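Long-range contacts in IroE protein (Escherichia coli, PDB 2GZS), which hydrolyses the trilactone of the siderophore enterobactin and of its glucosylated forms, preferring the iron-free compounds and usually cutting once to give linear trimers: residues D157-S162 with L192-K197; T196-I201 with G234-F239. All blocks are in the same frame, centred on the assembly; numbering follows the deposited sequence.

Interaction 1: D157-S162 with L192-K197; sequences DSWLSS and LQFCTK
Lys197 runs from the side of the Trp159 indole to the C-terminal end of helix 150-161, and each part of it meets something different. Its CB packs against the pyrrole part of the indole, 3.4 Å from Trp159 NE1. With CG anti to the carbonyl carbon (chi1 -64°) and a bend at chi3, the chain then turns toward the helix end, where CD and CE lie beside the carbonyl oxygens of Trp159 and Ser162. The tip is gripped three times: Lys197 NZ donates to Trp159 O and to Ser162 O, each at 2.7 Å, and to a water that in turn donates to Leu160 O. Both carbonyls receive the ammonium tilted from their planes.

The indole answers at the other end of the lysine. Trp159 NE1 gives a nearly straight bond of 3.0 Å to Lys197 O, which lies in the ring plane but is approached from above its own carbonyl plane. Phe194 CD1 lies over one face of the indole, toward its rim, while Phe194 CB comes to 3.5 Å from Trp159 CZ2; the rings are oblique, at 36°. The CD1-CE1 edge of the phenyl meets the helix end, with Trp159 O and Leu160 O near its plane, Phe194 CE1 3.3 Å from Trp159 O. Tyr168 meets the Trp159 ring edge-to-face.

Trp159 O and Leu160 O probably carry part of the negative end of the helix dipole; with Ser162 O, just past the helix, and the water, these neutral oxygens probably favour the charged form of the buried ammonium.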
loop_
_atom_site.group_PDB
_atom_site.type_symbol
_atom_site.label_atom_id
_atom_site.label_comp_id
_atom_site.label_asym_id
_atom_site.label_seq_id
_atom_site.Cartn_x
_atom_site.Cartn_y
_atom_site.Cartn_z
ATOM N N ASP A 157 -6.177 -3.438 7.597
ATOM C CA ASP A 157 -7.512 -3.970 7.338
ATOM C C ASP A 157 -7.423 -5.106 6.305
ATOM O O ASP A 157 -8.095 -6.156 6.426
ATOM C CB ASP A 157 -8.465 -2.850 6.946
ATOM C CG ASP A 157 -9.916 -3.287 6.802
ATOM O OD1 ASP A 157 -10.456 -3.785 7.841
ATOM O OD2 ASP A 157 -10.574 -3.179 5.746
ATOM N N SER A 158 -6.566 -4.889 5.307
ATOM C CA SER A 158 -6.432 -5.871 4.222
ATOM C C SER A 158 -5.582 -7.041 4.700
ATOM O O SER A 158 -5.885 -8.204 4.342
ATOM C CB SER A 158 -5.694 -5.177 3.049
ATOM O OG SER A 158 -6.501 -4.147 2.525
ATOM N N TRP A 159 -4.540 -6.818 5.503
ATOM C CA TRP A 159 -3.780 -7.954 6.055
ATOM C C TRP A 159 -4.711 -8.872 6.837
ATOM O O TRP A 159 -4.634 -10.101 6.862
ATOM C CB TRP A 159 -2.678 -7.392 7.008
ATOM C CG TRP A 159 -1.819 -8.493 7.590
ATOM C CD1 TRP A 159 -0.704 -9.087 7.020
ATOM C CD2 TRP A 159 -1.978 -9.143 8.849
ATOM N NE1 TRP A 159 -0.207 -10.045 7.861
ATOM C CE2 TRP A 159 -0.982 -10.103 9.018
ATOM C CE3 TRP A 159 -2.921 -8.977 9.867
ATOM C CZ2 TRP A 159 -0.858 -10.915 10.146
ATOM C CZ3 TRP A 159 -2.814 -9.774 11.000
ATOM C CH2 TRP A 159 -1.813 -10.712 11.140
ATOM N N LEU A 160 -5.714 -8.302 7.521
ATOM C CA LEU A 160 -6.704 -9.102 8.290
ATOM C C LEU A 160 -7.636 -9.864 7.382
ATOM O O LEU A 160 -8.069 -10.956 7.760
ATOM C CB LEU A 160 -7.564 -8.196 9.199
ATOM C CG LEU A 160 -6.841 -7.709 10.453
ATOM C CD1 LEU A 160 -7.612 -6.539 11.081
ATOM C CD2 LEU A 160 -6.678 -8.889 11.421
ATOM N N SER A 161 -7.987 -9.315 6.228
ATOM C CA SER A 161 -9.115 -9.909 5.482
ATOM C C SER A 161 -8.723 -10.510 4.143
ATOM O O SER A 161 -9.462 -11.331 3.564
ATOM C CB SER A 161 -10.175 -8.828 5.295
ATOM O OG SER A 161 -10.448 -8.081 6.490
ATOM N N SER A 162 -7.598 -10.200 3.571
ATOM C CA SER A 162 -7.338 -10.501 2.147
ATOM C C SER A 162 -6.606 -11.829 2.020
ATOM O O SER A 162 -5.803 -12.149 2.891
ATOM C CB SER A 162 -6.455 -9.384 1.545
ATOM O OG SER A 162 -6.172 -9.688 0.156
ATOM N N LEU A 192 -0.889 -19.326 13.062
ATOM C CA LEU A 192 -0.474 -19.943 11.801
ATOM C C LEU A 192 -1.329 -19.524 10.618
ATOM O O LEU A 192 -0.844 -19.630 9.502
ATOM C CB LEU A 192 -0.476 -21.488 11.930
ATOM C CG LEU A 192 0.446 -22.005 13.040
ATOM C CD1 LEU A 192 0.668 -23.513 12.813
ATOM C CD2 LEU A 192 1.766 -21.268 13.150
ATOM N N GLN A 193 -2.539 -19.035 10.785
ATOM C CA GLN A 193 -3.363 -18.801 9.582
ATOM C C GLN A 193 -2.845 -17.626 8.791
ATOM O O GLN A 193 -3.142 -17.438 7.605
ATOM C CB GLN A 193 -4.799 -18.552 10.060
ATOM C CG GLN A 193 -5.812 -18.107 9.022
ATOM C CD GLN A 193 -6.144 -19.301 8.084
ATOM O OE1 GLN A 193 -5.296 -20.047 7.607
ATOM N NE2 GLN A 193 -7.439 -19.428 7.868
ATOM N N PHE A 194 -2.056 -16.713 9.404
ATOM C CA PHE A 194 -1.565 -15.549 8.680
ATOM C C PHE A 194 -0.116 -15.695 8.307
ATOM O O PHE A 194 0.572 -14.718 7.956
ATOM C CB PHE A 194 -1.795 -14.279 9.577
ATOM C CG PHE A 194 -3.290 -13.958 9.636
ATOM C CD1 PHE A 194 -3.842 -12.901 8.938
ATOM C CD2 PHE A 194 -4.148 -14.762 10.379
ATOM C CE1 PHE A 194 -5.185 -12.637 8.939
ATOM C CE2 PHE A 194 -5.503 -14.558 10.394
ATOM C CZ PHE A 194 -6.047 -13.492 9.670
ATOM N N CYS A 195 0.392 -16.951 8.391
ATOM C CA CYS A 195 1.801 -17.191 8.081
ATOM C C CYS A 195 2.213 -16.848 6.657
ATOM O O CYS A 195 3.409 -16.604 6.426
ATOM C CB CYS A 195 2.189 -18.632 8.414
ATOM S SG CYS A 195 1.337 -19.910 7.445
ATOM N N THR A 196 1.322 -16.833 5.686
ATOM C CA THR A 196 1.777 -16.464 4.332
ATOM C C THR A 196 1.636 -14.986 4.020
ATOM O O THR A 196 1.733 -14.545 2.877
ATOM C CB THR A 196 0.904 -17.233 3.329
ATOM O OG1 THR A 196 -0.484 -16.908 3.515
ATOM C CG2 THR A 196 0.989 -18.729 3.584
ATOM N N LYS A 197 1.342 -14.141 4.990
ATOM C CA LYS A 197 1.102 -12.717 4.811
ATOM C C LYS A 197 2.128 -11.916 5.621
ATOM O O LYS A 197 1.975 -11.806 6.840
ATOM C CB LYS A 197 -0.295 -12.266 5.253
ATOM C CG LYS A 197 -1.360 -12.918 4.387
ATOM C CD LYS A 197 -2.754 -12.316 4.554
ATOM C CE LYS A 197 -3.773 -13.164 5.253
ATOM N NZ LYS A 197 -5.070 -12.428 5.492
HETATM O O HOH W 1 -7.697 -13.588 6.211
#

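Interaction 2: T196-I201 with G234-F239; sequences TKHLAI and GVNAVF
The imidazole of His198 reaches across to Asn236, just before the neighbouring strand, and to Val238 on it, with its plane turned 62° from the Asn236 amide. Its CG is anti to the backbone N (chi1 168°), which swings the ring over the strand gap and brings His198 ND1 to 3.1 Å from Asn236 O in a weak, bent hydrogen bond. Beyond it, Val238 crosses the imidazole at about a right angle, its CG2 3.6 Å from His198 CE1. The same methyl group touches Ala200 CB. With an alanine here in place of His198, Val238 CG2 would probably lose its ring neighbour and Asn236 O would keep only the Leu199 N-H as donor in this contact.

Leu199, Ala237, Ile201 and Phe239 point to the other face of the sheet. There helix 219-232 packs Leu230 on Leu199, Leu227 on Ala237, and Leu220 and Ile223 on Phe239. Phe239 carries its ring forward along the strand, with CD1 3.3 Å from Ile201 O.

Between the two faces the backbones are stitched by Leu199 N to Asn236 O at 3.0 Å, Val238 N to Leu199 O at 3.0 Å, and Ile201 N to Val238 O at 2.9 Å. The staggered bonds and a 16° angle between strand directions define a parallel pair. Helix 219-232 joins the strands as a beta-alpha-beta crossover, placing 237-241 at the edge of the alpha/beta-hydrolase sheet.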
loop_
_atom_site.group_PDB
_atom_site.type_symbol
_atom_site.label_atom_id
_atom_site.label_comp_id
_atom_site.label_asym_id
_atom_site.label_seq_id
_atom_site.Cartn_x
_atom_site.Cartn_y
_atom_site.Cartn_z
ATOM N N THR A 196 1.322 -16.833 5.686
ATOM C CA THR A 196 1.777 -16.464 4.332
ATOM C C THR A 196 1.636 -14.986 4.020
ATOM O O THR A 196 1.733 -14.545 2.877
ATOM C CB THR A 196 0.904 -17.233 3.329
ATOM O OG1 THR A 196 -0.484 -16.908 3.515
ATOM C CG2 THR A 196 0.989 -18.729 3.584
ATOM N N LYS A 197 1.342 -14.141 4.990
ATOM C CA LYS A 197 1.102 -12.717 4.811
ATOM C C LYS A 197 2.128 -11.916 5.621
ATOM O O LYS A 197 1.975 -11.806 6.840
ATOM C CB LYS A 197 -0.295 -12.266 5.253
ATOM C CG LYS A 197 -1.360 -12.918 4.387
ATOM C CD LYS A 197 -2.754 -12.316 4.554
ATOM C CE LYS A 197 -3.773 -13.164 5.253
ATOM N NZ LYS A 197 -5.070 -12.428 5.492
ATOM N N HIS A 198 3.169 -11.414 4.931
ATOM C CA HIS A 198 4.219 -10.631 5.572
ATOM C C HIS A 198 3.726 -9.251 5.958
ATOM O O HIS A 198 3.079 -8.634 5.102
ATOM C CB HIS A 198 5.365 -10.403 4.560
ATOM C CG HIS A 198 6.376 -9.401 4.964
ATOM N ND1 HIS A 198 7.132 -9.562 6.134
ATOM C CD2 HIS A 198 6.800 -8.264 4.360
ATOM C CE1 HIS A 198 7.970 -8.528 6.230
ATOM N NE2 HIS A 198 7.788 -7.737 5.189
ATOM N N LEU A 199 3.999 -8.828 7.187
ATOM C CA LEU A 199 3.461 -7.512 7.578
ATOM C C LEU A 199 4.640 -6.625 7.932
ATOM O O LEU A 199 5.470 -7.012 8.762
ATOM C CB LEU A 199 2.556 -7.684 8.805
ATOM C CG LEU A 199 2.032 -6.355 9.353
ATOM C CD1 LEU A 199 1.190 -5.616 8.330
ATOM C CD2 LEU A 199 1.276 -6.695 10.662
ATOM N N ALA A 200 4.742 -5.475 7.336
ATOM C CA ALA A 200 5.814 -4.518 7.589
ATOM C C ALA A 200 5.156 -3.244 8.118
ATOM O O ALA A 200 4.494 -2.534 7.354
ATOM C CB ALA A 200 6.613 -4.207 6.332
ATOM N N ILE A 201 5.352 -2.958 9.415
ATOM C CA ILE A 201 4.846 -1.703 9.965
ATOM C C ILE A 201 5.941 -0.645 9.898
ATOM O O ILE A 201 7.096 -0.970 10.227
ATOM C CB ILE A 201 4.385 -1.894 11.430
ATOM C CG1 ILE A 201 3.281 -2.964 11.500
ATOM C CG2 ILE A 201 3.939 -0.584 12.032
ATOM C CD1 ILE A 201 2.853 -3.273 12.934
ATOM N N GLY A 234 3.259 -17.179 14.363
ATOM C CA GLY A 234 3.788 -17.746 13.114
ATOM C C GLY A 234 3.884 -16.759 11.972
ATOM O O GLY A 234 4.114 -17.100 10.795
ATOM N N VAL A 235 3.737 -15.448 12.237
ATOM C CA VAL A 235 3.743 -14.407 11.234
ATOM C C VAL A 235 5.116 -13.759 11.068
ATOM O O VAL A 235 5.769 -13.500 12.070
ATOM C CB VAL A 235 2.742 -13.277 11.614
ATOM C CG1 VAL A 235 2.821 -12.086 10.686
ATOM C CG2 VAL A 235 1.302 -13.789 11.679
ATOM N N ASN A 236 5.500 -13.513 9.815
ATOM C CA ASN A 236 6.703 -12.732 9.522
ATOM C C ASN A 236 6.304 -11.260 9.628
ATOM O O ASN A 236 5.722 -10.762 8.653
ATOM C CB ASN A 236 7.165 -13.065 8.102
ATOM C CG ASN A 236 8.443 -12.389 7.633
ATOM O OD1 ASN A 236 8.971 -11.503 8.286
ATOM N ND2 ASN A 236 8.940 -12.839 6.482
ATOM N N ALA A 237 6.592 -10.646 10.758
ATOM C CA ALA A 237 6.215 -9.220 10.936
ATOM C C ALA A 237 7.471 -8.431 11.290
ATOM O O ALA A 237 8.265 -8.937 12.105
ATOM C CB ALA A 237 5.227 -9.041 12.045
ATOM N N VAL A 238 7.661 -7.263 10.746
ATOM C CA VAL A 238 8.849 -6.481 10.948
ATOM C C VAL A 238 8.459 -5.031 11.132
ATOM O O VAL A 238 7.359 -4.612 10.750
ATOM C CB VAL A 238 9.836 -6.590 9.769
ATOM C CG1 VAL A 238 10.215 -8.060 9.504
ATOM C CG2 VAL A 238 9.277 -6.034 8.482
ATOM N N PHE A 239 9.399 -4.272 11.694
ATOM C CA PHE A 239 9.212 -2.849 11.887
ATOM C C PHE A 239 10.270 -2.037 11.132
ATOM O O PHE A 239 11.469 -2.343 11.255
ATOM C CB PHE A 239 9.294 -2.568 13.399
ATOM C CG PHE A 239 9.262 -1.122 13.800
ATOM C CD1 PHE A 239 8.262 -0.329 13.243
ATOM C CD2 PHE A 239 10.198 -0.594 14.698
ATOM C CE1 PHE A 239 8.153 1.004 13.576
ATOM C CE2 PHE A 239 10.046 0.743 15.020
ATOM C CZ PHE A 239 9.052 1.525 14.489
HETATM O O HOH W 2 3.792 -13.867 7.612
#

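Lys197 belongs to both contacts: in interaction 1 its side chain holds the end of helix 150-161, and from the next residue the chain becomes the strand of interaction 2. Their centres lie 9 Å apart, and packing joins them. Trp159 NE1 is 3.8 Å from Leu199 CB, Trp159 CZ2 is 3.9 Å from Val235 CG1, and Phe194 CB is 3.8 Å from Val235 CG2. Neither contact forms part of the active site. Helix 150-161 nevertheless starts directly after the active-site residue Ser149, and the side chain of Ile201 is about 14 Å from the bound diisopropyl phosphonate.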